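Local atomic coordinates of DNA repair protein RAD7 (Saccharomyces cerevisiae, PDB entry 5ZB2), a protein that takes part in global genome nucleotide excision repair, clearing damage from nontranscribed DNA as a component of the complex with Rad16 and Abf1, and binds Elc1. Residues 154-168 and 181-195. Numbering follows the deposited sequence.
Sequences RLEEFHISNTHRFTD and TLVSLGLSRLDSISN
Phe158 and Ile160 bond through their backbones to Ser184 and Gly186, with a weak bond from Ser188 N to Ile160 O, laying strand 157-161 parallel to strand 184-188, with their axes 4.6 Å apart. These are neighbouring strands of Rad7's leucine-rich-repeat solenoid, and helix 168-178 connects them. Gly186 N reaches Phe158 O on a lone pair at 2.9 Å, whereas Ile160 N meets Gly186 O from above the carbonyl plane.

Among side chains, Ser184 OG carries the polar contact. It donates to the anti lone pair of Glu157 OE2 (2.8 Å) and accepts a nearly straight bond (168°) from His159 NE2, the hydroxyl oxygen lying close to the imidazole plane. With CG anti to the carbonyl carbon (chi1 -62°), the imidazole spreads over the backbone, Gly186 N sitting above its centre. Ser130 binds the other Glu157 oxygen.

Apolar contacts fill the helix-facing side. Leu190 CD1 touches both Ile160 CG2 (4.0 Å) and Phe166 CD2, while Ile193 CD1 touches Phe166 CD2 at 3.8 Å. Trp144 meets the same ring edge-to-face.

Beyond the strands, Ser192 OG donates to His164 O (2.6 Å), and a water joins Thr163 O and Phe166 O to Ser192 N. Asp168 OD1 takes Ser194 N on its syn lone pair (2.8 Å) and Asn195 N from above the carboxylate plane.

These two backbone N-H groups probably stabilise the negative charge of Asp168, tying the start of helix 168-178 to the loop after strand 184-188.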
loop_
_atom_site.group_PDB
_atom_site.type_symbol
_atom_site.label_atom_id
_atom_site.label_comp_id
_atom_site.label_asym_id
_atom_site.label_seq_id
_atom_site.Cartn_x
_atom_site.Cartn_y
_atom_site.Cartn_z
ATOM N N ARG A 154 -8.550 24.977 -4.219
ATOM C CA ARG A 154 -7.803 24.769 -2.984
ATOM C C ARG A 154 -6.322 25.083 -3.110
ATOM O O ARG A 154 -5.691 25.435 -2.113
ATOM C CB ARG A 154 -7.942 23.313 -2.518
ATOM C CG ARG A 154 -9.372 22.828 -2.316
ATOM C CD ARG A 154 -9.433 21.302 -2.344
ATOM N NE ARG A 154 -8.427 20.697 -1.471
ATOM C CZ ARG A 154 -8.052 19.423 -1.522
ATOM N NH1 ARG A 154 -8.594 18.596 -2.409
ATOM N NH2 ARG A 154 -7.128 18.972 -0.683
ATOM N N LEU A 155 -5.756 24.957 -4.307
ATOM C CA LEU A 155 -4.314 25.038 -4.505
ATOM C C LEU A 155 -3.904 26.500 -4.652
ATOM O O LEU A 155 -4.226 27.149 -5.652
ATOM C CB LEU A 155 -3.911 24.225 -5.732
ATOM C CG LEU A 155 -2.427 23.940 -5.932
ATOM C CD1 LEU A 155 -1.855 23.155 -4.760
ATOM C CD2 LEU A 155 -2.232 23.182 -7.234
ATOM N N GLU A 156 -3.188 27.018 -3.651
ATOM C CA GLU A 156 -2.678 28.382 -3.681
ATOM C C GLU A 156 -1.217 28.468 -4.100
ATOM O O GLU A 156 -0.772 29.545 -4.515
ATOM C CB GLU A 156 -2.835 29.033 -2.300
ATOM C CG GLU A 156 -4.278 29.154 -1.834
ATOM C CD GLU A 156 -4.398 29.521 -0.365
ATOM O OE1 GLU A 156 -5.499 29.353 0.198
ATOM O OE2 GLU A 156 -3.395 29.966 0.229
ATOM N N GLU A 157 -0.466 27.373 -4.005
ATOM C CA GLU A 157 0.963 27.378 -4.296
ATOM C C GLU A 157 1.326 26.068 -4.974
ATOM O O GLU A 157 1.075 24.991 -4.423
ATOM C CB GLU A 157 1.781 27.571 -3.015
ATOM C CG GLU A 157 3.274 27.597 -3.232
ATOM C CD GLU A 157 4.027 28.124 -2.025
ATOM O OE1 GLU A 157 3.842 27.572 -0.919
ATOM O OE2 GLU A 157 4.797 29.096 -2.180
ATOM N N PHE A 158 1.911 26.154 -6.167
ATOM C CA PHE A 158 2.316 24.968 -6.910
ATOM C C PHE A 158 3.652 25.234 -7.583
ATOM O O PHE A 158 3.772 26.170 -8.383
ATOM C CB PHE A 158 1.259 24.572 -7.947
ATOM C CG PHE A 158 1.551 23.270 -8.641
ATOM C CD1 PHE A 158 1.449 22.066 -7.959
ATOM C CD2 PHE A 158 1.929 23.248 -9.974
ATOM C CE1 PHE A 158 1.720 20.866 -8.589
ATOM C CE2 PHE A 158 2.201 22.045 -10.613
ATOM C CZ PHE A 158 2.093 20.855 -9.918
ATOM N N HIS A 159 4.650 24.420 -7.242
ATOM C CA HIS A 159 5.950 24.419 -7.899
ATOM C C HIS A 159 6.249 22.997 -8.349
ATOM O O HIS A 159 6.185 22.065 -7.541
ATOM C CB HIS A 159 7.058 24.915 -6.961
ATOM C CG HIS A 159 6.878 26.328 -6.502
ATOM N ND1 HIS A 159 7.817 27.311 -6.736
ATOM C CD2 HIS A 159 5.869 26.925 -5.825
ATOM C CE1 HIS A 159 7.393 28.453 -6.223
ATOM N NE2 HIS A 159 6.213 28.247 -5.666
ATOM N N ILE A 160 6.557 22.830 -9.637
ATOM C CA ILE A 160 6.951 21.538 -10.184
ATOM C C ILE A 160 8.235 21.714 -10.986
ATOM O O ILE A 160 8.422 22.731 -11.665
ATOM C CB ILE A 160 5.839 20.913 -11.052
ATOM C CG1 ILE A 160 6.328 19.584 -11.642
ATOM C CG2 ILE A 160 5.400 21.883 -12.145
ATOM C CD1 ILE A 160 5.238 18.750 -12.242
ATOM N N SER A 161 9.113 20.714 -10.920
ATOM C CA SER A 161 10.415 20.801 -11.563
ATOM C C SER A 161 10.846 19.429 -12.066
ATOM O O SER A 161 10.421 18.391 -11.552
ATOM C CB SER A 161 11.475 21.355 -10.603
ATOM O OG SER A 161 11.058 22.582 -10.032
ATOM N N ASN A 162 11.702 19.447 -13.091
ATOM C CA ASN A 162 12.446 18.272 -13.548
ATOM C C ASN A 162 11.523 17.123 -13.967
ATOM O O ASN A 162 11.567 16.021 -13.414
ATOM C CB ASN A 162 13.433 17.814 -12.469
ATOM C CG ASN A 162 14.667 18.683 -12.413
ATOM O OD1 ASN A 162 15.289 18.954 -13.437
ATOM N ND2 ASN A 162 15.022 19.138 -11.219
ATOM N N THR A 163 10.706 17.387 -14.985
ATOM C CA THR A 163 9.920 16.330 -15.621
ATOM C C THR A 163 9.448 16.823 -16.978
ATOM O O THR A 163 8.825 17.885 -17.062
ATOM C CB THR A 163 8.728 15.920 -14.758
ATOM O OG1 THR A 163 7.910 15.000 -15.490
ATOM C CG2 THR A 163 7.889 17.134 -14.353
ATOM N N HIS A 164 9.735 16.062 -18.035
ATOM C CA HIS A 164 9.283 16.426 -19.371
ATOM C C HIS A 164 7.880 15.906 -19.667
ATOM O O HIS A 164 7.384 16.102 -20.781
ATOM C CB HIS A 164 10.276 15.931 -20.438
ATOM C CG HIS A 164 10.368 14.441 -20.564
ATOM N ND1 HIS A 164 9.291 13.647 -20.902
ATOM C CD2 HIS A 164 11.425 13.603 -20.436
ATOM C CE1 HIS A 164 9.677 12.384 -20.956
ATOM N NE2 HIS A 164 10.966 12.331 -20.677
ATOM N N ARG A 165 7.230 15.268 -18.694
ATOM C CA ARG A 165 5.863 14.792 -18.845
ATOM C C ARG A 165 4.834 15.782 -18.314
ATOM O O ARG A 165 3.634 15.505 -18.389
ATOM C CB ARG A 165 5.694 13.437 -18.147
ATOM C CG ARG A 165 6.285 12.273 -18.932
ATOM C CD ARG A 165 6.260 10.973 -18.140
ATOM N NE ARG A 165 6.781 9.856 -18.919
ATOM C CZ ARG A 165 7.280 8.736 -18.395
ATOM N NH1 ARG A 165 7.345 8.575 -17.080
ATOM N NH2 ARG A 165 7.735 7.780 -19.192
ATOM N N PHE A 166 5.271 16.917 -17.769
ATOM C CA PHE A 166 4.376 18.029 -17.452
ATOM C C PHE A 166 4.269 18.894 -18.705
ATOM O O PHE A 166 5.109 19.760 -18.957
ATOM C CB PHE A 166 4.894 18.822 -16.259
ATOM C CG PHE A 166 3.895 19.791 -15.700
ATOM C CD1 PHE A 166 2.865 19.347 -14.890
ATOM C CD2 PHE A 166 3.983 21.146 -15.984
ATOM C CE1 PHE A 166 1.935 20.232 -14.369
ATOM C CE2 PHE A 166 3.058 22.040 -15.466
ATOM C CZ PHE A 166 2.032 21.582 -14.658
ATOM N N THR A 167 3.231 18.655 -19.493
ATOM C CA THR A 167 3.119 19.222 -20.828
ATOM C C THR A 167 2.341 20.533 -20.804
ATOM O O THR A 167 1.799 20.952 -19.781
ATOM C CB THR A 167 2.432 18.227 -21.760
ATOM O OG1 THR A 167 1.071 18.054 -21.342
ATOM C CG2 THR A 167 3.149 16.876 -21.719
ATOM N N ASP A 168 2.287 21.186 -21.968
ATOM C CA ASP A 168 1.466 22.386 -22.108
ATOM C C ASP A 168 0.016 22.107 -21.728
ATOM O O ASP A 168 -0.638 22.939 -21.087
ATOM C CB ASP A 168 1.561 22.914 -23.542
ATOM C CG ASP A 168 2.855 23.666 -23.800
ATOM O OD1 ASP A 168 3.308 24.404 -22.896
ATOM O OD2 ASP A 168 3.425 23.519 -24.903
ATOM N N THR A 181 -6.804 30.985 -7.990
ATOM C CA THR A 181 -6.444 30.675 -6.613
ATOM C C THR A 181 -4.948 30.780 -6.353
ATOM O O THR A 181 -4.545 30.976 -5.200
ATOM C CB THR A 181 -6.923 29.262 -6.259
ATOM O OG1 THR A 181 -8.315 29.144 -6.571
ATOM C CG2 THR A 181 -6.721 28.966 -4.780
ATOM N N LEU A 182 -4.123 30.669 -7.391
ATOM C CA LEU A 182 -2.677 30.653 -7.211
ATOM C C LEU A 182 -2.161 32.016 -6.766
ATOM O O LEU A 182 -2.454 33.043 -7.389
ATOM C CB LEU A 182 -1.989 30.245 -8.514
ATOM C CG LEU A 182 -2.139 28.789 -8.962
ATOM C CD1 LEU A 182 -1.598 28.628 -10.368
ATOM C CD2 LEU A 182 -1.425 27.841 -7.998
ATOM N N VAL A 183 -1.386 32.022 -5.682
ATOM C CA VAL A 183 -0.578 33.173 -5.296
ATOM C C VAL A 183 0.908 32.892 -5.416
ATOM O O VAL A 183 1.720 33.800 -5.179
ATOM C CB VAL A 183 -0.917 33.648 -3.870
ATOM C CG1 VAL A 183 -2.321 34.233 -3.827
ATOM C CG2 VAL A 183 -0.775 32.511 -2.871
ATOM N N SER A 184 1.293 31.669 -5.782
ATOM C CA SER A 184 2.696 31.288 -5.910
ATOM C C SER A 184 2.806 30.182 -6.950
ATOM O O SER A 184 2.060 29.198 -6.890
ATOM C CB SER A 184 3.260 30.825 -4.565
ATOM O OG SER A 184 4.533 30.223 -4.717
ATOM N N LEU A 185 3.723 30.350 -7.904
ATOM C CA LEU A 185 3.863 29.422 -9.020
ATOM C C LEU A 185 5.335 29.233 -9.362
ATOM O O LEU A 185 6.093 30.204 -9.456
ATOM C CB LEU A 185 3.111 29.921 -10.259
ATOM C CG LEU A 185 3.253 29.065 -11.521
ATOM C CD1 LEU A 185 2.600 27.693 -11.334
ATOM C CD2 LEU A 185 2.659 29.787 -12.717
ATOM N N GLY A 186 5.726 27.975 -9.561
ATOM C CA GLY A 186 7.079 27.647 -9.959
ATOM C C GLY A 186 7.131 26.691 -11.134
ATOM O O GLY A 186 6.447 25.662 -11.140
ATOM N N LEU A 187 7.938 27.029 -12.137
ATOM C CA LEU A 187 8.104 26.213 -13.341
ATOM C C LEU A 187 9.591 26.162 -13.648
ATOM O O LEU A 187 10.166 27.165 -14.086
ATOM C CB LEU A 187 7.324 26.794 -14.523
ATOM C CG LEU A 187 5.824 27.008 -14.303
ATOM C CD1 LEU A 187 5.206 27.826 -15.439
ATOM C CD2 LEU A 187 5.119 25.668 -14.161
ATOM N N SER A 188 10.218 25.007 -13.425
ATOM C CA SER A 188 11.671 24.897 -13.514
ATOM C C SER A 188 12.049 23.631 -14.264
ATOM O O SER A 188 11.686 22.527 -13.845
ATOM C CB SER A 188 12.301 24.898 -12.119
ATOM O OG SER A 188 13.638 24.427 -12.173
ATOM N N ARG A 189 12.794 23.789 -15.357
ATOM C CA ARG A 189 13.341 22.659 -16.105
ATOM C C ARG A 189 12.226 21.713 -16.556
ATOM O O ARG A 189 12.231 20.512 -16.273
ATOM C CB ARG A 189 14.390 21.921 -15.266
ATOM C CG ARG A 189 15.667 22.712 -15.039
ATOM C CD ARG A 189 16.760 21.857 -14.413
ATOM N NE ARG A 189 18.027 22.580 -14.319
ATOM C CZ ARG A 189 18.916 22.676 -15.306
ATOM N NH1 ARG A 189 18.690 22.096 -16.478
ATOM N NH2 ARG A 189 20.039 23.360 -15.122
ATOM N N LEU A 190 11.258 22.288 -17.273
ATOM C CA LEU A 190 10.122 21.552 -17.820
ATOM C C LEU A 190 10.260 21.563 -19.341
ATOM O O LEU A 190 9.860 22.522 -20.007
ATOM C CB LEU A 190 8.809 22.169 -17.349
ATOM C CG LEU A 190 8.694 22.306 -15.824
ATOM C CD1 LEU A 190 7.426 23.051 -15.440
ATOM C CD2 LEU A 190 8.734 20.940 -15.139
ATOM N N ASP A 191 10.822 20.482 -19.886
ATOM C CA ASP A 191 11.252 20.469 -21.281
ATOM C C ASP A 191 10.091 20.559 -22.264
ATOM O O ASP A 191 10.309 20.952 -23.414
ATOM C CB ASP A 191 12.068 19.204 -21.564
ATOM C CG ASP A 191 13.460 19.250 -20.949
ATOM O OD1 ASP A 191 13.715 20.103 -20.070
ATOM O OD2 ASP A 191 14.306 18.426 -21.348
ATOM N N SER A 192 8.877 20.199 -21.851
ATOM C CA SER A 192 7.727 20.171 -22.744
ATOM C C SER A 192 6.862 21.421 -22.645
ATOM O O SER A 192 5.844 21.511 -23.337
ATOM C CB SER A 192 6.867 18.936 -22.451
ATOM O OG SER A 192 7.566 17.735 -22.743
ATOM N N ILE A 193 7.235 22.378 -21.809
ATOM C CA ILE A 193 6.441 23.580 -21.598
ATOM C C ILE A 193 6.894 24.648 -22.583
ATOM O O ILE A 193 8.092 24.938 -22.693
ATOM C CB ILE A 193 6.570 24.075 -20.147
ATOM C CG1 ILE A 193 5.954 23.064 -19.169
ATOM C CG2 ILE A 193 5.929 25.452 -19.973
ATOM C CD1 ILE A 193 4.459 22.815 -19.345
ATOM N N SER A 194 5.936 25.227 -23.305
ATOM C CA SER A 194 6.210 26.360 -24.182
ATOM C C SER A 194 5.191 27.486 -24.073
ATOM O O SER A 194 5.491 28.595 -24.527
ATOM C CB SER A 194 6.271 25.905 -25.645
ATOM O OG SER A 194 4.974 25.591 -26.115
ATOM N N ASN A 195 4.021 27.254 -23.485
ATOM C CA ASN A 195 2.947 28.249 -23.446
ATOM C C ASN A 195 3.033 29.144 -22.213
ATOM O O ASN A 195 2.054 29.339 -21.489
ATOM C CB ASN A 195 1.594 27.549 -23.512
ATOM C CG ASN A 195 1.365 26.852 -24.836
ATOM O OD1 ASN A 195 2.274 26.749 -25.662
ATOM N ND2 ASN A 195 0.146 26.366 -25.046
HETATM O O HOH W 1 8.015 19.442 -19.092
HETATM O O HOH W 2 3.776 20.366 -24.584
#